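Local structure of TqaA (Penicillium aethiopicum, 5DLK) at residues P383-L395 against E421-L433. The protein is a fungal nonribosomal peptide synthetase, represented here by its terminal condensation-like (CT) domain, which probably closes the finished peptide into a ring. Sequence-based numbering, arbitrary orientation.
Sequences PLSLIVQHQNIDL and EVWIFTEPHADRL. With EDO (1,2-ethanediol), chain H.
His390 and Thr426, paired on adjacent parallel strands, are joined by a side-chain hydrogen bond, while the backbone of Thr426 bonds to Gln389 and Gln391, the residues before and after His390. His390 ND1 meets Thr426 OG1 at 2.8 Å, with the hydroxyl near the imidazole plane at the ring's edge. A chi1 of 45° places OG1 between the backbone N and carbonyl carbon of Thr426, facing ND1. Strands 386-390 and 422-428 diverge by just 12°, and six backbone bonds run alternately from Val422 N to Ser385 O through to Gln391 N to Thr426 O.

On the face bearing Ile387 and Gln389, Ile387 CD1 makes a CH-pi contact over the Trp423 six-membered ring, 3.9 Å from its centroid. The extended Gln389 side chain runs beside Phe425; its CD sits in plane at the ring edge, with amide and ring 83° apart. Both amide ends are held: Gln389 NE2 donates nearly straight to Gln391 OE1 (3.0 Å), and Gln389 OE1 bonds Thr309 OG1. A leucine at Gln389 would probably leave Thr309 OG1 and Gln391 OE1 without these partners. The Gln391 amide also reaches Glu427 OE2 through a water bound to its NE2. Beyond the strands, Leu395 CD1 lies over the His429 ring, 3.9 Å from its centroid, while His429 NE2 donates to Glu427 OE1.

Asn392, which contacts phosphopantetheine in another crystal structure of this protein, though none is bound here, closely follows this pairing. Within the six-stranded mixed sheet of this condensation domain, of the CoA-dependent acyltransferase type, 303-310 flanks strand 386-390 and 433-440 flanks 422-428; helix 283-299 packs on the face carrying Leu386, Val388, His390 and Thr426.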
ATOM      1  N   PRO A 383      16.800  -2.404   7.186  1.00 23.34           N
ATOM      2  CA  PRO A 383      15.453  -1.848   7.067  1.00 26.13           C
ATOM      3  C   PRO A 383      15.484  -0.342   6.832  1.00 24.27           C
ATOM      4  O   PRO A 383      16.470   0.334   7.180  1.00 23.88           O
ATOM      5  CB  PRO A 383      14.837  -2.159   8.419  1.00 25.59           C
ATOM      6  CG  PRO A 383      16.001  -2.002   9.364  1.00 31.36           C
ATOM      7  CD  PRO A 383      17.230  -2.479   8.598  1.00 26.17           C
ATOM      8  N   LEU A 384      14.424   0.177   6.231  1.00 19.07           N
ATOM      9  CA  LEU A 384      14.221   1.634   6.233  1.00 18.24           C
ATOM     10  C   LEU A 384      13.604   2.042   7.563  1.00 22.27           C
ATOM     11  O   LEU A 384      12.604   1.463   7.986  1.00 23.62           O
ATOM     12  CB  LEU A 384      13.323   2.067   5.074  1.00 19.10           C
ATOM     13  CG  LEU A 384      13.894   1.713   3.710  1.00 20.23           C
ATOM     14  CD1 LEU A 384      12.821   1.838   2.625  1.00 19.76           C
ATOM     15  CD2 LEU A 384      15.052   2.644   3.388  1.00 17.93           C
ATOM     16  N   SER A 385      14.179   3.041   8.221  1.00 16.38           N
ATOM     17  CA  SER A 385      13.722   3.382   9.563  1.00 16.92           C
ATOM     18  C   SER A 385      12.698   4.514   9.543  1.00 17.26           C
ATOM     19  O   SER A 385      11.985   4.737  10.531  1.00 17.56           O
ATOM     20  CB  SER A 385      14.911   3.761  10.443  1.00 22.28           C
ATOM     21  OG  SER A 385      15.609   4.846   9.873  1.00 27.27           O
ATOM     22  N   LEU A 386      12.666   5.245   8.431  1.00 16.20           N
ATOM     23  CA  LEU A 386      11.704   6.315   8.195  1.00 14.85           C
ATOM     24  C   LEU A 386      11.184   6.191   6.782  1.00 18.25           C
ATOM     25  O   LEU A 386      11.965   6.071   5.835  1.00 17.73           O
ATOM     26  CB  LEU A 386      12.344   7.698   8.398  1.00 16.08           C
ATOM     27  CG  LEU A 386      11.413   8.862   8.070  1.00 17.84           C
ATOM     28  CD1 LEU A 386      10.325   8.984   9.135  1.00 20.31           C
ATOM     29  CD2 LEU A 386      12.213  10.171   7.963  1.00 21.19           C
ATOM     30  N   ILE A 387       9.863   6.176   6.626  1.00 15.37           N
ATOM     31  CA  ILE A 387       9.282   6.071   5.301  1.00 13.03           C
ATOM     32  C   ILE A 387       8.258   7.178   5.101  1.00 15.37           C
ATOM     33  O   ILE A 387       7.310   7.305   5.873  1.00 16.85           O
ATOM     34  CB  ILE A 387       8.600   4.710   5.069  1.00 16.36           C
ATOM     35  CG1 ILE A 387       9.582   3.575   5.379  1.00 19.49           C
ATOM     36  CG2 ILE A 387       8.030   4.632   3.627  1.00 14.62           C
ATOM     37  CD1 ILE A 387       9.017   2.175   5.165  1.00 21.50           C
ATOM     38  N   VAL A 388       8.458   7.965   4.052  1.00 14.58           N
ATOM     39  CA  VAL A 388       7.555   9.055   3.716  1.00 14.14           C
ATOM     40  C   VAL A 388       6.667   8.643   2.550  1.00 16.22           C
ATOM     41  O   VAL A 388       7.152   8.233   1.482  1.00 15.14           O
ATOM     42  CB  VAL A 388       8.319  10.312   3.358  1.00 17.53           C
ATOM     43  CG1 VAL A 388       7.364  11.412   2.901  1.00 16.47           C
ATOM     44  CG2 VAL A 388       9.161  10.750   4.568  1.00 17.12           C
ATOM     45  N   GLN A 389       5.359   8.737   2.765  1.00 15.31           N
ATOM     46  CA  GLN A 389       4.386   8.315   1.754  1.00 15.70           C
ATOM     47  C   GLN A 389       3.389   9.442   1.494  1.00 16.84           C
ATOM     48  O   GLN A 389       2.509   9.700   2.328  1.00 16.81           O
ATOM     49  CB  GLN A 389       3.639   7.063   2.203  1.00 15.28           C
ATOM     50  CG  GLN A 389       2.660   6.522   1.143  1.00 15.65           C
ATOM     51  CD  GLN A 389       2.211   5.103   1.443  1.00 17.69           C
ATOM     52  OE1 GLN A 389       3.016   4.247   1.847  1.00 17.75           O
ATOM     53  NE2 GLN A 389       0.927   4.833   1.227  1.00 19.81           N
ATOM     54  N   HIS A 390       3.516  10.099   0.346  1.00 15.16           N
ATOM     55  CA  HIS A 390       2.538  11.113  -0.037  1.00 15.51           C
ATOM     56  C   HIS A 390       1.383  10.443  -0.776  1.00 17.48           C
ATOM     57  O   HIS A 390       1.595   9.695  -1.738  1.00 19.14           O
ATOM     58  CB  HIS A 390       3.141  12.194  -0.929  1.00 19.91           C
ATOM     59  CG  HIS A 390       2.125  13.198  -1.354  1.00 19.36           C
ATOM     60  ND1 HIS A 390       1.439  13.974  -0.444  1.00 18.38           N
ATOM     61  CD2 HIS A 390       1.597  13.479  -2.566  1.00 21.28           C
ATOM     62  CE1 HIS A 390       0.571  14.733  -1.088  1.00 22.12           C
ATOM     63  NE2 HIS A 390       0.656  14.463  -2.381  1.00 18.42           N
ATOM     64  N   GLN A 391       0.164  10.701  -0.322  1.00 15.95           N
ATOM     65  CA  GLN A 391      -1.006  10.006  -0.849  1.00 16.91           C
ATOM     66  C   GLN A 391      -1.620  10.747  -2.026  1.00 22.86           C
ATOM     67  O   GLN A 391      -2.671  11.359  -1.884  1.00 22.16           O
ATOM     68  CB  GLN A 391      -2.053   9.836   0.263  1.00 17.96           C
ATOM     69  CG  GLN A 391      -1.516   9.170   1.522  1.00 19.71           C
ATOM     70  CD  GLN A 391      -1.359   7.664   1.401  1.00 25.96           C
ATOM     71  OE1 GLN A 391      -0.814   7.146   0.426  1.00 21.18           O
ATOM     72  NE2 GLN A 391      -1.828   6.952   2.418  1.00 32.59           N
ATOM     73  N   ASN A 392      -0.950  10.720  -3.179  1.00 20.53           N
ATOM     74  CA  ASN A 392      -1.465  11.352  -4.393  1.00 24.65           C
ATOM     75  C   ASN A 392      -2.372  10.365  -5.139  1.00 23.87           C
ATOM     76  O   ASN A 392      -2.170  10.038  -6.316  1.00 27.02           O
ATOM     77  CB  ASN A 392      -0.314  11.853  -5.291  1.00 26.64           C
ATOM     78  CG  ASN A 392       0.629  10.739  -5.729  1.00 29.15           C
ATOM     79  OD1 ASN A 392       0.873   9.779  -4.995  1.00 25.53           O
ATOM     80  ND2 ASN A 392       1.168  10.869  -6.944  1.00 29.57           N
ATOM     81  N   ILE A 393      -3.376   9.900  -4.407  1.00 23.45           N
ATOM     82  CA  ILE A 393      -4.320   8.875  -4.843  1.00 25.31           C
ATOM     83  C   ILE A 393      -5.733   9.329  -4.471  1.00 26.02           C
ATOM     84  O   ILE A 393      -5.901  10.353  -3.818  1.00 27.21           O
ATOM     85  CB  ILE A 393      -4.035   7.531  -4.149  1.00 26.90           C
ATOM     86  CG1 ILE A 393      -3.951   7.787  -2.628  1.00 28.13           C
ATOM     87  CG2 ILE A 393      -2.767   6.902  -4.713  1.00 28.40           C
ATOM     88  CD1 ILE A 393      -3.686   6.574  -1.763  1.00 28.99           C
ATOM     89  N   ASP A 394      -6.742   8.567  -4.882  1.00 28.07           N
ATOM     90  CA  ASP A 394      -8.104   8.839  -4.447  1.00 28.95           C
ATOM     91  C   ASP A 394      -8.196   8.809  -2.927  1.00 28.24           C
ATOM     92  O   ASP A 394      -7.707   7.879  -2.273  1.00 30.12           O
ATOM     93  CB  ASP A 394      -9.098   7.830  -5.030  1.00 30.11           C
ATOM     94  CG  ASP A 394      -9.283   7.976  -6.523  1.00 34.47           C
ATOM     95  OD1 ASP A 394      -8.740   8.937  -7.108  1.00 31.86           O
ATOM     96  OD2 ASP A 394      -9.993   7.129  -7.115  1.00 34.37           O
ATOM     97  N   LEU A 395      -8.831   9.836  -2.379  1.00 28.21           N
ATOM     98  CA  LEU A 395      -9.080   9.927  -0.947  1.00 29.76           C
ATOM     99  C   LEU A 395     -10.563   9.688  -0.649  1.00 31.58           C
ATOM    100  O   LEU A 395     -10.946   9.590   0.514  1.00 29.79           O
ATOM    101  CB  LEU A 395      -8.645  11.294  -0.407  1.00 31.16           C
ATOM    102  CG  LEU A 395      -7.162  11.650  -0.600  1.00 33.48           C
ATOM    103  CD1 LEU A 395      -6.855  13.053  -0.077  1.00 32.41           C
ATOM    104  CD2 LEU A 395      -6.270  10.638   0.084  1.00 29.01           C
ATOM    105  N   GLU A 421       9.931   0.956  12.390  1.00 21.80           N
ATOM    106  CA  GLU A 421       9.991   2.145  11.534  1.00 17.79           C
ATOM    107  C   GLU A 421       8.966   3.235  11.881  1.00 21.28           C
ATOM    108  O   GLU A 421       7.941   2.982  12.535  1.00 18.77           O
ATOM    109  CB  GLU A 421       9.802   1.739  10.072  1.00 17.77           C
ATOM    110  CG  GLU A 421       8.343   1.440   9.679  1.00 18.61           C
ATOM    111  CD  GLU A 421       7.838   0.091  10.193  1.00 21.63           C
ATOM    112  OE1 GLU A 421       8.675  -0.744  10.584  1.00 24.35           O
ATOM    113  OE2 GLU A 421       6.604  -0.122  10.183  1.00 19.33           O
ATOM    114  N   VAL A 422       9.256   4.452  11.429  1.00 16.18           N
ATOM    115  CA  VAL A 422       8.331   5.572  11.557  1.00 14.91           C
ATOM    116  C   VAL A 422       7.785   5.846  10.161  1.00 17.75           C
ATOM    117  O   VAL A 422       8.552   5.903   9.198  1.00 15.95           O
ATOM    118  CB  VAL A 422       9.018   6.835  12.127  1.00 17.43           C
ATOM    119  CG1 VAL A 422       8.077   8.051  12.049  1.00 14.46           C
ATOM    120  CG2 VAL A 422       9.464   6.574  13.555  1.00 19.08           C
ATOM    121  N   TRP A 423       6.461   5.948  10.051  1.00 14.90           N
ATOM    122  CA  TRP A 423       5.808   6.370   8.818  1.00 14.12           C
ATOM    123  C   TRP A 423       5.352   7.811   8.887  1.00 14.95           C
ATOM    124  O   TRP A 423       4.797   8.240   9.907  1.00 16.22           O
ATOM    125  CB  TRP A 423       4.574   5.486   8.529  1.00 14.91           C
ATOM    126  CG  TRP A 423       4.871   4.056   8.355  1.00 13.35           C
ATOM    127  CD1 TRP A 423       5.060   3.127   9.341  1.00 15.20           C
ATOM    128  CD2 TRP A 423       5.016   3.357   7.109  1.00 16.15           C
ATOM    129  NE1 TRP A 423       5.305   1.887   8.776  1.00 16.51           N
ATOM    130  CE2 TRP A 423       5.299   2.012   7.413  1.00 15.64           C
ATOM    131  CE3 TRP A 423       4.959   3.747   5.769  1.00 15.07           C
ATOM    132  CZ2 TRP A 423       5.502   1.041   6.420  1.00 17.87           C
ATOM    133  CZ3 TRP A 423       5.144   2.782   4.784  1.00 18.38           C
ATOM    134  CH2 TRP A 423       5.424   1.451   5.113  1.00 16.95           C
ATOM    135  N   ILE A 424       5.572   8.559   7.803  1.00 13.80           N
ATOM    136  CA  ILE A 424       4.952   9.864   7.648  1.00 16.44           C
ATOM    137  C   ILE A 424       4.073   9.810   6.418  1.00 17.02           C
ATOM    138  O   ILE A 424       4.574   9.668   5.317  1.00 16.75           O
ATOM    139  CB  ILE A 424       5.975  10.998   7.484  1.00 16.31           C
ATOM    140  CG1 ILE A 424       6.839  11.130   8.745  1.00 16.38           C
ATOM    141  CG2 ILE A 424       5.236  12.326   7.189  1.00 18.92           C
ATOM    142  CD1 ILE A 424       7.975  12.144   8.628  1.00 19.64           C
ATOM    143  N   PHE A 425       2.761   9.886   6.608  1.00 14.97           N
ATOM    144  CA  PHE A 425       1.837   9.949   5.486  1.00 15.46           C
ATOM    145  C   PHE A 425       1.349  11.384   5.317  1.00 17.95           C
ATOM    146  O   PHE A 425       1.138  12.082   6.311  1.00 20.96           O
ATOM    147  CB  PHE A 425       0.619   9.048   5.694  1.00 17.11           C
ATOM    148  CG  PHE A 425       0.939   7.595   5.913  1.00 18.51           C
ATOM    149  CD1 PHE A 425       1.134   6.742   4.839  1.00 19.22           C
ATOM    150  CD2 PHE A 425       1.015   7.076   7.203  1.00 19.55           C
ATOM    151  CE1 PHE A 425       1.410   5.376   5.053  1.00 17.23           C
ATOM    152  CE2 PHE A 425       1.276   5.726   7.414  1.00 17.22           C
ATOM    153  CZ  PHE A 425       1.477   4.885   6.339  1.00 17.48           C
ATOM    154  N   THR A 426       1.128  11.816   4.084  1.00 15.22           N
ATOM    155  CA  THR A 426       0.531  13.145   3.858  1.00 15.44           C
ATOM    156  C   THR A 426      -0.671  12.988   2.930  1.00 20.65           C
ATOM    157  O   THR A 426      -0.572  12.369   1.887  1.00 17.16           O
ATOM    158  CB  THR A 426       1.533  14.157   3.259  1.00 15.81           C
ATOM    159  OG1 THR A 426       2.276  13.540   2.194  1.00 18.11           O
ATOM    160  CG2 THR A 426       2.494  14.647   4.317  1.00 17.28           C
ATOM    161  N   GLU A 427      -1.821  13.522   3.345  1.00 17.97           N
ATOM    162  CA  GLU A 427      -3.051  13.416   2.568  1.00 19.69           C
ATOM    163  C   GLU A 427      -3.488  14.801   2.121  1.00 22.48           C
ATOM    164  O   GLU A 427      -3.747  15.664   2.968  1.00 24.23           O
ATOM    165  CB  GLU A 427      -4.174  12.773   3.387  1.00 21.36           C
ATOM    166  CG  GLU A 427      -4.057  11.278   3.529  1.00 25.58           C
ATOM    167  CD  GLU A 427      -5.282  10.660   4.180  1.00 31.92           C
ATOM    168  OE1 GLU A 427      -6.135  11.411   4.694  1.00 30.21           O
ATOM    169  OE2 GLU A 427      -5.377   9.421   4.168  1.00 34.52           O
ATOM    170  N   PRO A 428      -3.550  15.020   0.802  1.00 21.95           N
ATOM    171  CA  PRO A 428      -3.865  16.329   0.225  1.00 23.60           C
ATOM    172  C   PRO A 428      -5.362  16.538   0.050  1.00 30.19           C
ATOM    173  O   PRO A 428      -5.862  16.391  -1.058  1.00 32.32           O
ATOM    174  CB  PRO A 428      -3.153  16.289  -1.129  1.00 26.13           C
ATOM    175  CG  PRO A 428      -3.209  14.853  -1.516  1.00 26.32           C
ATOM    176  CD  PRO A 428      -3.155  14.048  -0.231  1.00 23.86           C
ATOM    177  N   HIS A 429      -6.059  16.884   1.129  1.00 30.39           N
ATOM    178  CA  HIS A 429      -7.482  17.209   1.058  1.00 30.17           C
ATOM    179  C   HIS A 429      -7.706  18.617   0.523  1.00 32.82           C
ATOM    180  O   HIS A 429      -6.772  19.415   0.413  1.00 33.97           O
ATOM    181  CB  HIS A 429      -8.128  17.068   2.430  1.00 29.09           C
ATOM    182  CG  HIS A 429      -8.072  15.678   2.972  1.00 37.68           C
ATOM    183  ND1 HIS A 429      -8.942  14.686   2.567  1.00 39.70           N
ATOM    184  CD2 HIS A 429      -7.232  15.102   3.861  1.00 32.41           C
ATOM    185  CE1 HIS A 429      -8.650  13.563   3.199  1.00 37.36           C
ATOM    186  NE2 HIS A 429      -7.611  13.787   3.986  1.00 35.96           N
ATOM    187  N   ALA A 430      -8.955  18.921   0.202  1.00 35.06           N
ATOM    188  CA  ALA A 430      -9.293  20.217  -0.372  1.00 35.39           C
ATOM    189  C   ALA A 430      -9.092  21.349   0.636  1.00 31.21           C
ATOM    190  O   ALA A 430      -8.664  22.439   0.261  1.00 36.74           O
ATOM    191  CB  ALA A 430     -10.730  20.209  -0.891  1.00 40.24           C
ATOM    192  N   ASP A 431      -9.384  21.092   1.909  1.00 30.62           N
ATOM    193  CA  ASP A 431      -9.303  22.149   2.919  1.00 35.49           C
ATOM    194  C   ASP A 431      -8.052  22.065   3.798  1.00 34.00           C
ATOM    195  O   ASP A 431      -7.807  22.950   4.607  1.00 26.87           O
ATOM    196  CB  ASP A 431     -10.543  22.127   3.814  1.00 36.81           C
ATOM    197  CG  ASP A 431     -10.513  20.989   4.824  1.00 42.49           C
ATOM    198  OD1 ASP A 431     -10.114  19.868   4.446  1.00 41.85           O
ATOM    199  OD2 ASP A 431     -10.880  21.219   6.000  1.00 50.67           O
ATOM    200  N   ARG A 432      -7.271  20.997   3.656  1.00 30.45           N
ATOM    201  CA  ARG A 432      -6.053  20.859   4.450  1.00 22.45           C
ATOM    202  C   ARG A 432      -5.107  19.841   3.807  1.00 22.27           C
ATOM    203  O   ARG A 432      -5.555  18.916   3.117  1.00 22.33           O
ATOM    204  CB  ARG A 432      -6.382  20.423   5.877  1.00 25.97           C
ATOM    205  CG  ARG A 432      -6.865  18.963   5.963  1.00 26.82           C
ATOM    206  CD  ARG A 432      -7.576  18.651   7.259  1.00 36.92           C
ATOM    207  NE  ARG A 432      -7.863  17.221   7.390  1.00 38.63           N
ATOM    208  CZ  ARG A 432      -8.836  16.583   6.738  1.00 40.26           C
ATOM    209  NH1 ARG A 432      -9.621  17.247   5.895  1.00 43.00           N
ATOM    210  NH2 ARG A 432      -9.022  15.280   6.929  1.00 40.27           N
ATOM    211  N   LEU A 433      -3.805  20.040   4.000  1.00 21.39           N
ATOM    212  CA  LEU A 433      -2.847  18.945   3.810  1.00 19.44           C
ATOM    213  C   LEU A 433      -2.652  18.352   5.187  1.00 19.25           C
ATOM    214  O   LEU A 433      -2.277  19.052   6.124  1.00 19.30           O
ATOM    215  CB  LEU A 433      -1.516  19.431   3.213  1.00 18.75           C
ATOM    216  CG  LEU A 433      -0.438  18.340   3.069  1.00 20.56           C
ATOM    217  CD1 LEU A 433      -0.741  17.435   1.895  1.00 22.40           C
ATOM    218  CD2 LEU A 433       0.961  18.940   2.922  1.00 20.30           C
TER
HETATM  219  C1  EDO H 504      11.086  -1.392   5.343  1.00 31.39           C
HETATM  220  O1  EDO H 504      12.473  -1.719   5.422  1.00 28.40           O
HETATM  221  C2  EDO H 504      10.677  -1.345   3.874  1.00 29.48           C
HETATM  222  O2  EDO H 504      10.852  -2.621   3.239  1.00 22.95           O
HETATM  223  O   HOH W   1      -2.996   8.180   4.993  1.00 28.21           O